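Effector protein B, substrate of the Dot/Icm secretion system (Legionella drancourtii, PDB 4JVS) is a secreted effector whose LepB-type GAP domain, the part crystallised, probably stimulates GTP hydrolysis by a small host GTPase such as Rab1. Local coordinates at residues 244-249 with 264-269; 251-256 with 260-265. All blocks are in the same frame, centred on the assembly; numbering follows the deposited sequence.

Interaction 1 (244-249 with 264-269); sequences DQLATI and MRILKS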
loop_
_atom_site.group_PDB
_atom_site.type_symbol
_atom_site.label_atom_id
_atom_site.label_comp_id
_atom_site.label_asym_id
_atom_site.label_seq_id
_atom_site.Cartn_x
_atom_site.Cartn_y
_atom_site.Cartn_z
ATOM N N ASP A 244 -5.427 19.548 10.188
ATOM C CA ASP A 244 -4.905 18.308 9.639
ATOM C C ASP A 244 -4.157 18.512 8.315
ATOM O O ASP A 244 -3.086 17.940 8.106
ATOM C CB ASP A 244 -6.031 17.299 9.443
ATOM C CG ASP A 244 -6.405 16.580 10.725
ATOM O OD1 ASP A 244 -5.846 16.914 11.793
ATOM O OD2 ASP A 244 -7.279 15.686 10.661
ATOM N N GLN A 245 -4.731 19.316 7.423
ATOM C CA GLN A 245 -4.080 19.660 6.167
ATOM C C GLN A 245 -2.742 20.365 6.437
ATOM O O GLN A 245 -1.717 20.072 5.800
ATOM C CB GLN A 245 -4.997 20.544 5.309
ATOM C CG GLN A 245 -5.820 19.803 4.253
ATOM C CD GLN A 245 -6.882 20.686 3.585
ATOM O OE1 GLN A 245 -7.284 21.715 4.128
ATOM N NE2 GLN A 245 -7.333 20.282 2.404
ATOM N N LEU A 246 -2.749 21.283 7.398
ATOM C CA LEU A 246 -1.570 22.085 7.687
ATOM C C LEU A 246 -0.447 21.241 8.290
ATOM O O LEU A 246 0.714 21.377 7.906
ATOM C CB LEU A 246 -1.932 23.254 8.611
ATOM C CG LEU A 246 -2.754 24.422 8.048
ATOM C CD1 LEU A 246 -3.260 25.298 9.169
ATOM C CD2 LEU A 246 -1.930 25.244 7.090
ATOM N N ALA A 247 -0.809 20.371 9.232
ATOM C CA ALA A 247 0.125 19.439 9.866
ATOM C C ALA A 247 0.705 18.459 8.852
ATOM O O ALA A 247 1.890 18.126 8.913
ATOM C CB ALA A 247 -0.571 18.676 10.982
ATOM N N THR A 248 -0.141 17.985 7.939
ATOM C CA THR A 248 0.312 17.158 6.831
ATOM C C THR A 248 1.432 17.849 6.047
ATOM O O THR A 248 2.430 17.220 5.687
ATOM C CB THR A 248 -0.847 16.808 5.882
ATOM O OG1 THR A 248 -1.818 16.034 6.589
ATOM C CG2 THR A 248 -0.354 15.995 4.684
ATOM N N ILE A 249 1.266 19.146 5.799
ATOM C CA ILE A 249 2.268 19.930 5.074
ATOM C C ILE A 249 3.565 20.035 5.881
ATOM O O ILE A 249 4.651 19.768 5.365
ATOM C CB ILE A 249 1.739 21.346 4.700
ATOM C CG1 ILE A 249 0.630 21.244 3.647
ATOM C CG2 ILE A 249 2.862 22.207 4.183
ATOM C CD1 ILE A 249 -0.046 22.562 3.296
ATOM N N MET A 264 7.773 27.625 7.020
ATOM C CA MET A 264 8.011 28.841 7.761
ATOM C C MET A 264 6.807 29.748 7.752
ATOM O O MET A 264 6.507 30.415 8.699
ATOM C CB MET A 264 9.241 29.540 7.235
ATOM C CG MET A 264 10.525 29.173 7.943
ATOM S SD MET A 264 10.216 28.457 9.521
ATOM C CE MET A 264 11.705 27.569 9.750
ATOM N N ARG A 265 6.121 29.761 6.638
ATOM C CA ARG A 265 4.926 30.538 6.475
ATOM C C ARG A 265 3.867 30.116 7.442
ATOM O O ARG A 265 3.144 30.910 7.963
ATOM C CB ARG A 265 4.403 30.305 5.078
ATOM C CG ARG A 265 3.764 31.505 4.451
ATOM C CD ARG A 265 4.168 31.632 3.012
ATOM N NE ARG A 265 3.108 31.126 2.194
ATOM C CZ ARG A 265 3.274 30.598 1.007
ATOM N NH1 ARG A 265 2.222 30.140 0.361
ATOM N NH2 ARG A 265 4.476 30.524 0.475
ATOM N N ILE A 266 3.771 28.831 7.635
ATOM C CA ILE A 266 2.767 28.208 8.482
ATOM C C ILE A 266 3.086 28.385 9.959
ATOM O O ILE A 266 2.218 28.732 10.754
ATOM C CB ILE A 266 2.662 26.708 8.151
ATOM C CG1 ILE A 266 2.030 26.523 6.764
ATOM C CG2 ILE A 266 1.888 25.969 9.220
ATOM C CD1 ILE A 266 2.248 25.143 6.177
ATOM N N LEU A 267 4.343 28.157 10.318
ATOM C CA LEU A 267 4.766 28.248 11.707
ATOM C C LEU A 267 4.857 29.703 12.192
ATOM O O LEU A 267 4.785 29.985 13.377
ATOM C CB LEU A 267 6.113 27.545 11.870
ATOM C CG LEU A 267 6.217 26.058 12.229
ATOM C CD1 LEU A 267 4.953 25.288 11.942
ATOM C CD2 LEU A 267 7.386 25.457 11.481
ATOM N N LYS A 268 5.008 30.624 11.252
ATOM C CA LYS A 268 5.173 32.043 11.543
ATOM C C LYS A 268 3.844 32.697 11.881
ATOM O O LYS A 268 3.815 33.839 12.328
ATOM C CB LYS A 268 5.712 32.724 10.284
ATOM C CG LYS A 268 6.413 34.042 10.455
ATOM C CD LYS A 268 6.430 34.784 9.121
ATOM C CE LYS A 268 6.851 33.887 7.974
ATOM N NZ LYS A 268 6.705 34.584 6.663
ATOM N N SER A 269 2.773 31.973 11.639
ATOM C CA SER A 269 1.453 32.530 11.507
ATOM C C SER A 269 0.487 32.550 12.638
ATOM O O SER A 269 -0.598 32.983 12.444
ATOM C CB SER A 269 0.744 31.913 10.348
ATOM O OG SER A 269 -0.525 32.469 10.214
#

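Interaction 2 (251-256 with 260-265); sequences FEELNA and SRLIMR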
loop_
_atom_site.group_PDB
_atom_site.type_symbol
_atom_site.label_atom_id
_atom_site.label_comp_id
_atom_site.label_asym_id
_atom_site.label_seq_id
_atom_site.Cartn_x
_atom_site.Cartn_y
_atom_site.Cartn_z
ATOM N N PHE A 251 4.706 18.093 8.330
ATOM C CA PHE A 251 5.347 16.784 8.409
ATOM C C PHE A 251 6.085 16.449 7.126
ATOM O O PHE A 251 7.111 15.767 7.149
ATOM C CB PHE A 251 4.319 15.703 8.699
ATOM C CG PHE A 251 3.884 15.657 10.122
ATOM C CD1 PHE A 251 4.764 15.974 11.134
ATOM C CD2 PHE A 251 2.595 15.288 10.453
ATOM C CE1 PHE A 251 4.367 15.931 12.450
ATOM C CE2 PHE A 251 2.194 15.240 11.768
ATOM C CZ PHE A 251 3.080 15.563 12.765
ATOM N N GLU A 252 5.551 16.941 6.012
ATOM C CA GLU A 252 6.114 16.663 4.701
ATOM C C GLU A 252 7.372 17.501 4.489
ATOM O O GLU A 252 8.392 16.996 4.018
ATOM C CB GLU A 252 5.072 16.956 3.615
ATOM C CG GLU A 252 5.423 16.437 2.227
ATOM C CD GLU A 252 5.603 14.933 2.178
ATOM O OE1 GLU A 252 4.699 14.195 2.650
ATOM O OE2 GLU A 252 6.661 14.494 1.671
ATOM N N GLU A 253 7.293 18.776 4.861
ATOM C CA GLU A 253 8.396 19.719 4.681
ATOM C C GLU A 253 9.659 19.311 5.445
ATOM O O GLU A 253 10.767 19.558 4.991
ATOM C CB GLU A 253 7.945 21.138 5.060
ATOM C CG GLU A 253 6.891 21.727 4.117
ATOM C CD GLU A 253 7.382 21.811 2.682
ATOM O OE1 GLU A 253 8.551 22.190 2.475
ATOM O OE2 GLU A 253 6.616 21.489 1.750
ATOM N N LEU A 254 9.488 18.671 6.595
ATOM C CA LEU A 254 10.614 18.173 7.391
ATOM C C LEU A 254 11.468 17.102 6.689
ATOM O O LEU A 254 12.605 16.834 7.097
ATOM C CB LEU A 254 10.118 17.664 8.751
ATOM C CG LEU A 254 10.402 18.593 9.936
ATOM C CD1 LEU A 254 10.455 20.036 9.494
ATOM C CD2 LEU A 254 9.355 18.431 11.006
ATOM N N ASN A 255 10.922 16.494 5.638
ATOM C CA ASN A 255 11.686 15.584 4.788
ATOM C C ASN A 255 12.786 16.302 3.987
ATOM O O ASN A 255 13.685 15.665 3.425
ATOM C CB ASN A 255 10.751 14.846 3.831
ATOM C CG ASN A 255 9.776 13.941 4.551
ATOM O OD1 ASN A 255 10.094 13.380 5.598
ATOM N ND2 ASN A 255 8.581 13.786 3.990
ATOM N N ALA A 256 12.701 17.628 3.938
ATOM C CA ALA A 256 13.674 18.448 3.220
ATOM C C ALA A 256 14.797 18.904 4.152
ATOM O O ALA A 256 14.553 19.208 5.326
ATOM C CB ALA A 256 12.981 19.651 2.568
ATOM N N SER A 260 11.710 25.317 4.760
ATOM C CA SER A 260 11.039 25.811 3.556
ATOM C C SER A 260 10.402 27.155 3.803
ATOM O O SER A 260 10.168 27.538 4.944
ATOM C CB SER A 260 9.944 24.849 3.084
ATOM O OG SER A 260 9.843 23.708 3.915
ATOM N N ARG A 261 10.110 27.861 2.717
ATOM C CA ARG A 261 9.311 29.068 2.786
ATOM C C ARG A 261 7.891 28.697 3.205
ATOM O O ARG A 261 7.259 29.420 3.971
ATOM C CB ARG A 261 9.307 29.783 1.432
ATOM C CG ARG A 261 9.741 31.232 1.505
ATOM C CD ARG A 261 9.685 31.913 0.152
ATOM N NE ARG A 261 10.883 31.661 -0.643
ATOM C CZ ARG A 261 11.105 32.199 -1.839
ATOM N NH1 ARG A 261 10.206 33.018 -2.373
ATOM N NH2 ARG A 261 12.224 31.918 -2.500
ATOM N N LEU A 262 7.397 27.564 2.711
ATOM C CA LEU A 262 6.050 27.111 3.048
ATOM C C LEU A 262 5.905 26.769 4.528
ATOM O O LEU A 262 4.982 27.248 5.183
ATOM C CB LEU A 262 5.635 25.918 2.186
ATOM C CG LEU A 262 4.265 25.270 2.408
ATOM C CD1 LEU A 262 3.159 26.300 2.433
ATOM C CD2 LEU A 262 3.990 24.257 1.311
ATOM N N ILE A 263 6.802 25.947 5.064
ATOM C CA ILE A 263 6.666 25.545 6.458
ATOM C C ILE A 263 6.911 26.714 7.404
ATOM O O ILE A 263 6.359 26.762 8.506
ATOM C CB ILE A 263 7.601 24.384 6.834
ATOM C CG1 ILE A 263 7.132 23.743 8.145
ATOM C CG2 ILE A 263 9.048 24.857 6.914
ATOM C CD1 ILE A 263 8.170 22.888 8.818
ATOM N N MET A 264 7.773 27.625 7.020
ATOM C CA MET A 264 8.011 28.841 7.761
ATOM C C MET A 264 6.807 29.748 7.752
ATOM O O MET A 264 6.507 30.415 8.699
ATOM C CB MET A 264 9.241 29.540 7.235
ATOM C CG MET A 264 10.525 29.173 7.943
ATOM S SD MET A 264 10.216 28.457 9.521
ATOM C CE MET A 264 11.705 27.569 9.750
ATOM N N ARG A 265 6.121 29.761 6.638
ATOM C CA ARG A 265 4.926 30.538 6.475
ATOM C C ARG A 265 3.867 30.116 7.442
ATOM O O ARG A 265 3.144 30.910 7.963
ATOM C CB ARG A 265 4.403 30.305 5.078
ATOM C CG ARG A 265 3.764 31.505 4.451
ATOM C CD ARG A 265 4.168 31.632 3.012
ATOM N NE ARG A 265 3.108 31.126 2.194
ATOM C CZ ARG A 265 3.274 30.598 1.007
ATOM N NH1 ARG A 265 2.222 30.140 0.361
ATOM N NH2 ARG A 265 4.476 30.524 0.475
#

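Interaction 1 (244-249 with 264-269)
Leu246 and Ile266 mark the nearest approach of the two backbones, their CA atoms 7.5 Å apart, where helix 261-267 comes back past helix 243-253 at a slant, in a broadly reversed direction. No hydrogen bond links the segments; the contact is wholly aliphatic. Ile266 carries the contact, its CB directed at the facing helix, and meets Leu246 and Ile249, three residues apart on one face. With CG1 anti to the carbonyl carbon (chi1 -70°) and the chain extended beyond it (chi2 163°), Ile266 carries its CD1 methyl up to Ile249 CG2, 3.6 Å away. Ile266 CG1 lies 4.2 Å from Leu246 CD2, a looser contact. In both pairs the side chains lie aslant to one another. On the first helix, Asp244 O accepts two donors of Thr248, the backbone N and, at 2.7 Å, the hydroxyl OG1, which approach from opposite faces of the carbonyl plane. Helix 271-280 joins the apolar cluster, Val276 touching both Leu246 and Ile266, and Leu238 of helix 235-238 packs on the same two side chains. Asp244 and Gln245 tie the start of helix 243-253 to the small hairpin around strands 106-107 and 110-111.

Interaction 2 (251-256 with 260-265)
Glu253 and Ile263 bring the backbones within 6.3 Å, CA to CA, near the C-terminal part of helix 243-253, where helix 261-267 sets off in roughly the reverse direction. The two side chains lie alongside one another and point in contrary directions, Glu253 CB lying 3.7 Å from Ile263 CB, so that the aliphatic base of the glutamate serves as packing surface. The carboxylate is then turned toward the start of the second helix by the bend at chi2 (-59°). There Ser260 OG is placed as a donor to Glu253 OE1, but the separation is doubtfully short and the bond should be read as approximate. Ser260 occupies the N-cap position, and its side chain makes no capping bond. Glu253 OE2, the other carboxylate oxygen, lies 3.8 Å from Leu262 CD2, with the two side chains crossing almost perpendicularly. Leu254, whose CB points away from the second helix, still swings CD1 back to Ile263 CD1, 3.7 Å off. A type I beta turn from Glu253 to Ala256 begins the reversal, closed by Ala256 N on Glu253 O at 2.9 Å. Beside it, Asn255 ND2 meets Glu252 OE2 from above the carboxylate plane, while Lys295 of helix 292-306 bonds Asn255 OD1 and Phe251 O. The arrangement is a tight alpha-alpha hairpin, formed here within the C-terminal subdomain of the LepB GAP domain.

In the fold
Both interactions belong to one helical hairpin in the C-terminal subdomain of the GAP domain, formed by helices 243-253 and 261-267. Their centres are 8 Å apart. The chain passes through 244-249, 251-256, 260-265 and 264-269 in turn, the last two sharing Met264 and Arg265: interaction 2 joins the ends next to the connecting loop, and interaction 1 the more distant parts of the same two helices. Apolar packing runs on between them, since Ile249 CG2 lies 3.7 Å from Leu262 CD2. The part next to the loop includes a carboxylate and a hydroxyl, whereas the part further along is purely aliphatic, where side chains of helices 235-238 and 271-280 join the same apolar cluster.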